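Melanin biosynthesis protein TyrA, putative (Shewanella oneidensis, PDB 2IIZ) binds heme b and is probably a dye-decolorizing (DyP-type) peroxidase that uses its heme iron in peroxide-dependent oxidation. Local coordinates at residues A[99-104]-A[293-298]; A[76-81]-A[173-178]; A[203-208]-A[224-229]. All coordinates share one frame; numbering follows the deposited sequence.

Interaction 1. Residues A[99-104]-A[293-298]; sequences IEYDLF and ALTGSS
Leu294 meets Ile99 through its backbone: the CD1 methyl of Ile99 rests 3.3 Å from Leu294 O. At Thr295 the methyl CG2 lies 3.9 Å from Tyr101 OH, and the two side chains cross at about a right angle. The hydroxyl of Thr295 turns to Lys185 N on the neighbouring strand 179-188. Gly296 O accepts a hydrogen bond of 2.8 Å from Ile99 N. Here the loop leading into strand 103-109 reaches past the end of the intervening strand 61-67 to strand 291-301. Segment 293-298 spans the break in that strand and returns to strand at Ser297. The large antiparallel sheet runs through both family domains of the DyP-type peroxidase, of the dimeric alpha/beta-barrel superfamily. Ser297 OG donates to Ile99 O at 2.7 Å, meeting the carbonyl almost end-on (C=O...OG angle 162°). The same OG lies near the plane of the Tyr101 ring, at its edge, 3.4 Å from CD2. Ser298 N donates to Glu100 OE1 at 2.9 Å, on the syn lone pair. A bend at chi2 (-81°) brings this carboxylate back to the strand, where its OE2 takes a second bond from Phe86 N.

Interaction 2. Residues A[76-81]-A[173-178]; sequences PESRPE and PEFKGG
Ser78 and Glu174 form the polar end of this contact. Ser78 OG donates a hydrogen bond to Glu174 OE2 at 3.0 Å. The hydroxyl comes from above the carboxylate plane, 57° out of it. Ser78 CB stands in front of the two carboxylate oxygens, off their plane, 3.4 Å from both Glu174 OE1 and Glu174 OE2. Glu174 has CG anti to the backbone N (chi1 174°) and an extended chain beyond it, which carries the carboxylate across to the serine.

Arg79 contributes its backbone here. Its carbonyl O approaches Phe175 CE2 obliquely, at 3.1 Å. Its side chain starts out away from the phenylalanine, and the guanidinium makes a salt bridge with Asp72.

Pro80 lies on one face of the Phe175 ring. Its N is 3.4 Å above the ring plane, offset toward the rim. Its CD makes a CH-pi contact, 3.9 Å from the ring centroid and close to the ring normal. The two side chains cross at about a right angle. On the opposite face of the ring lies Glu174 CG, so the phenylalanine is held between proline and glutamate. The ring of Phe306, on helix 304-308, also meets Phe175, and Trp71 touches Pro80.

After Phe175 the chain reverses in a type II beta turn, Phe175 to Gly178, closed by a bond from Gly178 N to Phe175 O. Gly177 has the positive phi expected at the third position of such a turn. The contact is plain loop packing, in which a CH-pi contact of a proline on an aromatic face joins the loop after helix 71-74 to the loop that enters strand 179-188.

Interaction 3. Residues A[203-208]-A[224-229]; sequences DIIGRT and SHIKRV. With HEM (protoporphyrin IX containing Fe), chain C.
Ile204 O accepts the shortest polar bond of this contact, from His225 N at 2.7 Å. The bond is nearly straight, 165° at the hydrogen. Ser224 CA adds a CA-H...O contact to the same oxygen. Ile204 lies near the C-terminal end of helix 198-205, and His225 is the first residue of helix 225-228. The end of one helix thus meets the start of the next. Ser224 stands at the N-cap position of helix 225-228, with its hydroxyl bonded to Pro221 O. Gly206 leaves the earlier helix with positive phi, its N 4.0 Å from Ser224 CB.

This junction carries the proximal side of the heme pocket of the DyP-type peroxidase fold. His225 NE2 binds the heme iron at 2.1 Å as the axial ligand. Its CG is anti to the backbone N (chi1 -169°), which drops the imidazole from the helix start onto the iron. The ring is also held from behind, since ND1 is hydrogen-bonded to Asp285. Together with the iron bond, this second-shell hydrogen bond should restrain the ring's rotation.

Ile226 packs beside the histidine. Its CD1 lies 3.3 Å from the heme meso carbon CHA, while CG2 approaches propionate oxygen O1D at 3.4 Å. One turn further on, Val229 CG2 sits 3.5 Å from heme C2D. From the segment 203-208, Arg207 reaches the propionate-bearing edge, with CD 3.8 Å from heme CAA. Beyond CD the arginine chain bends at chi3 (76°), and this sets the direction of NE, which is bonded to Asn212 OD1.

Interactions 1 and 2 each join the N-terminal half of the chain to the C-terminal half. Their segments alternate along the sequence, and both involve the region of strand 179-188: 173-178 runs into it, and 293-298 lies on its neighbour, strand 291-301. Their centres are about 21 Å apart, with nearest atoms about 9 Å apart. Interaction 3 belongs wholly to the C-terminal half and is nested within the loop closed by interaction 1, about 26 Å away between centres. Interactions 2 and 3 lie on opposite sides of the chain's centre, their own centres about 36 Å apart. The two halves are therefore tied together at the large sheet and in loops beyond it, while the axial heme ligand comes from a separate helical junction.

Interaction 1. Residues A[99-104]-A[293-298]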
loop_
_atom_site.group_PDB
_atom_site.type_symbol
_atom_site.label_atom_id
_atom_site.label_comp_id
_atom_site.label_asym_id
_atom_site.label_seq_id
_atom_site.Cartn_x
_atom_site.Cartn_y
_atom_site.Cartn_z
ATOM N N ILE A 99 -4.900 -7.823 -21.720
ATOM C CA ILE A 99 -5.916 -6.976 -21.110
ATOM C C ILE A 99 -5.351 -5.568 -21.230
ATOM O O ILE A 99 -4.425 -5.199 -20.504
ATOM C CB ILE A 99 -6.150 -7.336 -19.630
ATOM C CG1 ILE A 99 -6.694 -8.770 -19.506
ATOM C CG2 ILE A 99 -7.149 -6.376 -18.996
ATOM C CD1 ILE A 99 -6.857 -9.286 -18.063
ATOM N N GLU A 100 -5.903 -4.792 -22.149
ATOM C CA GLU A 100 -5.347 -3.510 -22.509
ATOM C C GLU A 100 -6.099 -2.418 -21.776
ATOM O O GLU A 100 -7.296 -2.586 -21.478
ATOM C CB GLU A 100 -5.486 -3.277 -24.008
ATOM C CG GLU A 100 -5.004 -4.444 -24.880
ATOM C CD GLU A 100 -3.513 -4.485 -25.091
ATOM O OE1 GLU A 100 -2.761 -3.701 -24.467
ATOM O OE2 GLU A 100 -3.092 -5.320 -25.907
ATOM N N TYR A 101 -5.383 -1.319 -21.496
ATOM C CA TYR A 101 -5.932 -0.114 -20.855
ATOM C C TYR A 101 -5.550 1.099 -21.702
ATOM O O TYR A 101 -4.475 1.106 -22.303
ATOM C CB TYR A 101 -5.382 0.065 -19.432
ATOM C CG TYR A 101 -5.595 -1.146 -18.552
ATOM C CD1 TYR A 101 -6.816 -1.359 -17.916
ATOM C CD2 TYR A 101 -4.572 -2.083 -18.359
ATOM C CE1 TYR A 101 -7.020 -2.474 -17.109
ATOM C CE2 TYR A 101 -4.758 -3.200 -17.555
ATOM C CZ TYR A 101 -5.987 -3.390 -16.932
ATOM O OH TYR A 101 -6.189 -4.491 -16.134
ATOM N N ASP A 102 -6.427 2.108 -21.738
ATOM C CA ASP A 102 -6.218 3.312 -22.558
ATOM C C ASP A 102 -5.006 4.143 -22.124
ATOM O O ASP A 102 -4.239 4.631 -22.962
ATOM C CB ASP A 102 -7.467 4.208 -22.540
ATOM C CG ASP A 102 -8.648 3.596 -23.275
ATOM O OD1 ASP A 102 -8.498 2.530 -23.910
ATOM O OD2 ASP A 102 -9.737 4.188 -23.211
ATOM N N LEU A 103 -4.849 4.304 -20.817
ATOM C CA LEU A 103 -3.761 5.098 -20.264
ATOM C C LEU A 103 -3.159 4.460 -19.029
ATOM O O LEU A 103 -3.866 3.866 -18.202
ATOM C CB LEU A 103 -4.254 6.487 -19.884
ATOM C CG LEU A 103 -4.766 7.391 -20.995
ATOM C CD1 LEU A 103 -5.374 8.620 -20.347
ATOM C CD2 LEU A 103 -3.649 7.790 -21.954
ATOM N N PHE A 104 -1.842 4.611 -18.926
ATOM C CA PHE A 104 -1.061 4.118 -17.811
ATOM C C PHE A 104 -0.241 5.289 -17.269
ATOM O O PHE A 104 0.461 5.984 -18.026
ATOM C CB PHE A 104 -0.167 2.977 -18.294
ATOM C CG PHE A 104 0.777 2.416 -17.247
ATOM C CD1 PHE A 104 0.404 2.296 -15.915
ATOM C CD2 PHE A 104 2.044 1.994 -17.615
ATOM C CE1 PHE A 104 1.278 1.776 -14.978
ATOM C CE2 PHE A 104 2.914 1.480 -16.687
ATOM C CZ PHE A 104 2.526 1.369 -15.358
ATOM N N ALA A 293 0.546 -14.798 -14.757
ATOM C CA ALA A 293 0.346 -13.450 -15.318
ATOM C C ALA A 293 -1.159 -13.164 -15.475
ATOM O O ALA A 293 -1.821 -13.751 -16.331
ATOM C CB ALA A 293 1.062 -13.297 -16.659
ATOM N N LEU A 294 -1.690 -12.269 -14.647
ATOM C CA LEU A 294 -3.117 -11.959 -14.659
ATOM C C LEU A 294 -3.504 -10.908 -15.698
ATOM O O LEU A 294 -4.669 -10.852 -16.111
ATOM C CB LEU A 294 -3.550 -11.481 -13.279
ATOM C CG LEU A 294 -3.337 -12.467 -12.126
ATOM C CD1 LEU A 294 -3.937 -11.915 -10.827
ATOM C CD2 LEU A 294 -3.944 -13.828 -12.453
ATOM N N THR A 295 -2.541 -10.076 -16.117
ATOM C CA THR A 295 -2.809 -9.034 -17.126
ATOM C C THR A 295 -1.690 -8.974 -18.140
ATOM O O THR A 295 -0.603 -9.482 -17.885
ATOM C CB THR A 295 -2.963 -7.648 -16.480
ATOM O OG1 THR A 295 -1.699 -7.216 -15.941
ATOM C CG2 THR A 295 -4.038 -7.683 -15.379
ATOM N N GLY A 296 -1.957 -8.358 -19.285
ATOM C CA GLY A 296 -0.930 -8.160 -20.317
ATOM C C GLY A 296 -1.268 -6.989 -21.215
ATOM O O GLY A 296 -2.179 -7.091 -22.026
ATOM N N SER A 297 -0.528 -5.884 -21.067
ATOM C CA SER A 297 -0.882 -4.601 -21.670
ATOM C C SER A 297 0.285 -4.034 -22.472
ATOM O O SER A 297 1.417 -4.009 -21.972
ATOM C CB SER A 297 -1.237 -3.584 -20.580
ATOM O OG SER A 297 -2.188 -4.066 -19.640
ATOM N N SER A 298 0.008 -3.580 -23.704
ATOM C CA SER A 298 0.989 -2.856 -24.512
ATOM C C SER A 298 0.688 -1.353 -24.484
ATOM O O SER A 298 -0.478 -0.951 -24.618
ATOM C CB SER A 298 0.980 -3.359 -25.963
ATOM O OG SER A 298 2.140 -2.932 -26.665
HETATM O O HOH W 1 -2.981 -1.018 -23.387
#

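Interaction 2. Residues A[76-81]-A[173-178]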
loop_
_atom_site.group_PDB
_atom_site.type_symbol
_atom_site.label_atom_id
_atom_site.label_comp_id
_atom_site.label_asym_id
_atom_site.label_seq_id
_atom_site.Cartn_x
_atom_site.Cartn_y
_atom_site.Cartn_z
ATOM N N PRO A 76 -4.646 10.205 -34.166
ATOM C CA PRO A 76 -4.997 9.580 -35.448
ATOM C C PRO A 76 -4.081 9.908 -36.644
ATOM O O PRO A 76 -4.039 9.130 -37.610
ATOM C CB PRO A 76 -6.422 10.095 -35.707
ATOM C CG PRO A 76 -6.535 11.361 -34.911
ATOM C CD PRO A 76 -5.651 11.190 -33.722
ATOM N N GLU A 77 -3.369 11.039 -36.570
ATOM C CA GLU A 77 -2.556 11.548 -37.687
ATOM C C GLU A 77 -1.226 10.806 -37.885
ATOM O O GLU A 77 -0.682 10.786 -38.997
ATOM C CB GLU A 77 -2.274 13.051 -37.512
ATOM C CG GLU A 77 -3.412 13.971 -37.972
ATOM C CD GLU A 77 -3.207 15.432 -37.569
ATOM O OE1 GLU A 77 -2.809 15.689 -36.409
ATOM O OE2 GLU A 77 -3.449 16.323 -38.416
ATOM N N SER A 78 -0.713 10.207 -36.817
ATOM C CA SER A 78 0.627 9.632 -36.818
ATOM C C SER A 78 0.751 8.561 -35.726
ATOM O O SER A 78 -0.012 8.569 -34.770
ATOM C CB SER A 78 1.666 10.731 -36.573
ATOM O OG SER A 78 1.680 11.126 -35.197
ATOM N N ARG A 79 1.721 7.658 -35.884
ATOM C CA ARG A 79 1.870 6.474 -35.031
ATOM C C ARG A 79 3.305 5.986 -34.940
ATOM O O ARG A 79 4.033 6.029 -35.941
ATOM C CB ARG A 79 1.103 5.312 -35.626
ATOM C CG ARG A 79 -0.314 5.193 -35.198
ATOM C CD ARG A 79 -0.942 4.046 -35.946
ATOM N NE ARG A 79 -0.336 2.772 -35.576
ATOM C CZ ARG A 79 -0.714 2.017 -34.552
ATOM N NH1 ARG A 79 -1.712 2.383 -33.758
ATOM N NH2 ARG A 79 -0.085 0.880 -34.318
ATOM N N PRO A 80 3.711 5.506 -33.750
ATOM C CA PRO A 80 4.960 4.768 -33.617
ATOM C C PRO A 80 4.977 3.590 -34.590
ATOM O O PRO A 80 3.975 2.884 -34.728
ATOM C CB PRO A 80 4.936 4.255 -32.164
ATOM C CG PRO A 80 3.968 5.110 -31.446
ATOM C CD PRO A 80 2.999 5.641 -32.466
ATOM N N GLU A 81 6.115 3.398 -35.252
ATOM C CA GLU A 81 6.261 2.434 -36.338
ATOM C C GLU A 81 5.759 1.031 -35.968
ATOM O O GLU A 81 5.013 0.409 -36.725
ATOM C CB GLU A 81 7.739 2.364 -36.759
ATOM C CG GLU A 81 8.006 1.462 -37.967
ATOM C CD GLU A 81 9.485 1.335 -38.321
ATOM O OE1 GLU A 81 10.354 1.403 -37.413
ATOM O OE2 GLU A 81 9.769 1.165 -39.530
ATOM N N PRO A 173 11.928 8.947 -36.515
ATOM C CA PRO A 173 12.240 10.312 -36.091
ATOM C C PRO A 173 11.136 10.980 -35.252
ATOM O O PRO A 173 11.430 11.564 -34.196
ATOM C CB PRO A 173 12.445 11.051 -37.420
ATOM C CG PRO A 173 12.850 9.998 -38.386
ATOM C CD PRO A 173 12.147 8.745 -37.959
ATOM N N GLU A 174 9.886 10.890 -35.712
ATOM C CA GLU A 174 8.783 11.589 -35.043
ATOM C C GLU A 174 8.630 11.179 -33.572
ATOM O O GLU A 174 8.189 11.993 -32.766
ATOM C CB GLU A 174 7.446 11.401 -35.790
ATOM C CG GLU A 174 6.237 12.006 -35.034
ATOM C CD GLU A 174 4.984 12.199 -35.880
ATOM O OE1 GLU A 174 4.907 11.671 -37.015
ATOM O OE2 GLU A 174 4.063 12.891 -35.392
ATOM N N PHE A 175 8.995 9.938 -33.241
ATOM C CA PHE A 175 8.800 9.379 -31.882
ATOM C C PHE A 175 10.078 9.078 -31.086
ATOM O O PHE A 175 10.040 8.392 -30.053
ATOM C CB PHE A 175 7.927 8.128 -31.981
ATOM C CG PHE A 175 6.594 8.400 -32.594
ATOM C CD1 PHE A 175 5.532 8.823 -31.801
ATOM C CD2 PHE A 175 6.398 8.249 -33.962
ATOM C CE1 PHE A 175 4.296 9.087 -32.353
ATOM C CE2 PHE A 175 5.162 8.510 -34.533
ATOM C CZ PHE A 175 4.102 8.929 -33.729
ATOM N N LYS A 176 11.201 9.598 -31.559
ATOM C CA LYS A 176 12.470 9.539 -30.838
ATOM C C LYS A 176 12.273 10.140 -29.456
ATOM O O LYS A 176 11.639 11.188 -29.315
ATOM C CB LYS A 176 13.558 10.304 -31.620
ATOM C CG LYS A 176 14.883 10.501 -30.886
ATOM C CD LYS A 176 15.986 11.067 -31.807
ATOM C CE LYS A 176 17.126 11.701 -30.994
ATOM N N GLY A 177 12.810 9.474 -28.441
ATOM C CA GLY A 177 12.563 9.851 -27.043
ATOM C C GLY A 177 11.458 9.032 -26.384
ATOM O O GLY A 177 11.245 9.123 -25.186
ATOM N N GLY A 178 10.751 8.225 -27.166
ATOM C CA GLY A 178 9.670 7.391 -26.644
ATOM C C GLY A 178 10.123 5.968 -26.423
ATOM O O GLY A 178 11.146 5.557 -26.954
#

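Interaction 3. Residues A[203-208]-A[224-229]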
loop_
_atom_site.group_PDB
_atom_site.type_symbol
_atom_site.label_atom_id
_atom_site.label_comp_id
_atom_site.label_asym_id
_atom_site.label_seq_id
_atom_site.Cartn_x
_atom_site.Cartn_y
_atom_site.Cartn_z
ATOM N N ASP A 203 18.065 -23.494 -9.261
ATOM C CA ASP A 203 18.073 -24.167 -10.564
ATOM C C ASP A 203 16.989 -23.629 -11.495
ATOM O O ASP A 203 17.088 -23.754 -12.714
ATOM C CB ASP A 203 17.878 -25.677 -10.385
ATOM C CG ASP A 203 19.175 -26.430 -10.083
ATOM O OD1 ASP A 203 20.232 -25.801 -9.828
ATOM O OD2 ASP A 203 19.122 -27.687 -10.107
ATOM N N ILE A 204 15.953 -23.035 -10.918
ATOM C CA ILE A 204 14.839 -22.474 -11.696
ATOM C C ILE A 204 15.189 -21.068 -12.213
ATOM O O ILE A 204 14.845 -20.671 -13.342
ATOM C CB ILE A 204 13.545 -22.461 -10.826
ATOM C CG1 ILE A 204 12.945 -23.858 -10.809
ATOM C CG2 ILE A 204 12.499 -21.466 -11.335
ATOM C CD1 ILE A 204 12.117 -24.097 -9.601
ATOM N N ILE A 205 15.880 -20.309 -11.378
ATOM C CA ILE A 205 16.320 -18.978 -11.788
ATOM C C ILE A 205 17.631 -18.995 -12.564
ATOM O O ILE A 205 17.765 -18.225 -13.497
ATOM C CB ILE A 205 16.336 -18.038 -10.602
ATOM C CG1 ILE A 205 14.874 -17.702 -10.293
ATOM C CG2 ILE A 205 17.146 -16.744 -10.920
ATOM C CD1 ILE A 205 14.636 -17.399 -8.908
ATOM N N GLY A 206 18.572 -19.865 -12.192
ATOM C CA GLY A 206 19.901 -19.913 -12.823
ATOM C C GLY A 206 20.926 -19.011 -12.133
ATOM O O GLY A 206 21.968 -18.676 -12.712
ATOM N N ARG A 207 20.625 -18.615 -10.894
ATOM C CA ARG A 207 21.576 -17.897 -10.046
ATOM C C ARG A 207 21.439 -18.406 -8.612
ATOM O O ARG A 207 20.382 -18.917 -8.251
ATOM C CB ARG A 207 21.297 -16.395 -10.101
ATOM C CG ARG A 207 21.286 -15.826 -11.510
ATOM C CD ARG A 207 20.965 -14.363 -11.509
ATOM N NE ARG A 207 22.101 -13.569 -11.079
ATOM C CZ ARG A 207 22.976 -12.990 -11.899
ATOM N NH1 ARG A 207 22.874 -13.102 -13.218
ATOM N NH2 ARG A 207 23.974 -12.290 -11.388
ATOM N N THR A 208 22.492 -18.274 -7.798
ATOM C CA THR A 208 22.378 -18.606 -6.371
ATOM C C THR A 208 21.534 -17.528 -5.702
ATOM O O THR A 208 21.538 -16.383 -6.134
ATOM C CB THR A 208 23.738 -18.734 -5.657
ATOM O OG1 THR A 208 24.456 -17.501 -5.726
ATOM C CG2 THR A 208 24.564 -19.831 -6.292
ATOM N N SER A 224 15.813 -22.850 -17.080
ATOM C CA SER A 224 15.977 -21.797 -16.063
ATOM C C SER A 224 15.604 -20.431 -16.623
ATOM O O SER A 224 15.842 -20.170 -17.806
ATOM C CB SER A 224 17.414 -21.761 -15.549
ATOM O OG SER A 224 18.302 -21.472 -16.600
ATOM N N HIS A 225 15.030 -19.571 -15.778
ATOM C CA HIS A 225 14.590 -18.236 -16.206
ATOM C C HIS A 225 15.623 -17.466 -17.040
ATOM O O HIS A 225 15.281 -16.927 -18.083
ATOM C CB HIS A 225 14.179 -17.362 -15.005
ATOM C CG HIS A 225 13.475 -16.103 -15.392
ATOM N ND1 HIS A 225 12.538 -16.050 -16.401
ATOM C CD2 HIS A 225 13.568 -14.845 -14.901
ATOM C CE1 HIS A 225 12.087 -14.813 -16.517
ATOM N NE2 HIS A 225 12.695 -14.060 -15.616
ATOM N N ILE A 226 16.868 -17.426 -16.570
ATOM C CA ILE A 226 17.958 -16.620 -17.175
ATOM C C ILE A 226 18.497 -17.225 -18.484
ATOM O O ILE A 226 19.078 -16.511 -19.326
ATOM C CB ILE A 226 19.168 -16.495 -16.177
ATOM C CG1 ILE A 226 18.712 -15.956 -14.839
ATOM C CG2 ILE A 226 20.240 -15.581 -16.674
ATOM C CD1 ILE A 226 17.789 -14.821 -14.940
ATOM N N LYS A 227 18.326 -18.527 -18.645
ATOM C CA LYS A 227 18.753 -19.193 -19.866
ATOM C C LYS A 227 17.742 -18.842 -20.939
ATOM O O LYS A 227 18.093 -18.621 -22.088
ATOM C CB LYS A 227 18.817 -20.717 -19.654
ATOM C CG LYS A 227 19.341 -21.526 -20.856
ATOM C CD LYS A 227 20.697 -21.036 -21.325
ATOM C CE LYS A 227 21.395 -22.073 -22.187
ATOM N NZ LYS A 227 22.790 -21.661 -22.554
ATOM N N ARG A 228 16.480 -18.779 -20.525
ATOM C CA ARG A 228 15.346 -18.622 -21.430
ATOM C C ARG A 228 15.188 -17.200 -21.946
ATOM O O ARG A 228 14.761 -16.987 -23.076
ATOM C CB ARG A 228 14.059 -19.022 -20.699
ATOM C CG ARG A 228 13.939 -20.512 -20.354
ATOM C CD ARG A 228 13.492 -21.329 -21.534
ATOM N NE ARG A 228 14.639 -21.715 -22.369
ATOM C CZ ARG A 228 14.793 -21.397 -23.644
ATOM N NH1 ARG A 228 13.889 -20.683 -24.284
ATOM N NH2 ARG A 228 15.867 -21.793 -24.283
ATOM N N VAL A 229 15.530 -16.230 -21.121
ATOM C CA VAL A 229 15.343 -14.815 -21.472
ATOM C C VAL A 229 16.642 -14.064 -21.815
ATOM O O VAL A 229 16.620 -12.842 -21.992
ATOM C CB VAL A 229 14.649 -14.034 -20.321
ATOM C CG1 VAL A 229 13.297 -14.638 -19.983
ATOM C CG2 VAL A 229 15.541 -14.009 -19.105
HETATM C CHA HEM C . 16.410 -11.822 -15.164
HETATM C CHB HEM C . 12.840 -12.531 -12.008
HETATM C CHC HEM C . 9.585 -12.089 -15.484
HETATM C CHD HEM C . 13.064 -10.834 -18.537
HETATM C C1A HEM C . 15.725 -12.088 -14.007
HETATM C C2A HEM C . 16.330 -12.388 -12.727
HETATM C C3A HEM C . 15.320 -12.582 -11.860
HETATM C C4A HEM C . 14.079 -12.405 -12.566
HETATM C CMA HEM C . 15.418 -12.933 -10.367
HETATM C CAA HEM C . 17.852 -12.461 -12.450
HETATM C CBA HEM C . 18.423 -11.100 -12.003
HETATM C CGA HEM C . 18.606 -10.171 -13.183
HETATM O O1A HEM C . 17.814 -9.194 -13.335
HETATM O O2A HEM C . 19.551 -10.392 -13.988
HETATM C C1B HEM C . 11.661 -12.488 -12.683
HETATM C C2B HEM C . 10.361 -12.710 -12.087
HETATM C C3B HEM C . 9.452 -12.586 -13.061
HETATM C C4B HEM C . 10.163 -12.282 -14.279
HETATM C CMB HEM C . 10.157 -13.027 -10.587
HETATM C CAB HEM C . 7.922 -12.718 -13.004
HETATM C CBB HEM C . 7.343 -13.586 -12.187
HETATM C C1C HEM C . 10.259 -11.735 -16.610
HETATM C C2C HEM C . 9.640 -11.550 -17.896
HETATM C C3C HEM C . 10.601 -11.201 -18.755
HETATM C C4C HEM C . 11.847 -11.155 -18.014
HETATM C CMC HEM C . 8.135 -11.749 -18.136
HETATM C CAC HEM C . 10.484 -10.888 -20.259
HETATM C CBC HEM C . 9.345 -10.949 -20.962
HETATM C C1D HEM C . 14.276 -10.956 -17.917
HETATM C C2D HEM C . 15.534 -10.599 -18.517
HETATM C C3D HEM C . 16.581 -10.909 -17.464
HETATM C C4D HEM C . 15.842 -11.420 -16.339
HETATM C CMD HEM C . 15.757 -10.033 -19.935
HETATM C CAD HEM C . 18.106 -10.732 -17.554
HETATM C CBD HEM C . 18.703 -12.072 -17.952
HETATM C CGD HEM C . 20.153 -11.956 -18.362
HETATM O O1D HEM C . 21.035 -12.388 -17.557
HETATM O O2D HEM C . 20.411 -11.440 -19.481
HETATM N NA HEM C . 14.348 -12.105 -13.882
HETATM N NB HEM C . 11.511 -12.225 -14.028
HETATM N NC HEM C . 11.608 -11.486 -16.698
HETATM N ND HEM C . 14.492 -11.434 -16.638
HETATM FE FE HEM C . 12.996 -12.018 -15.331
#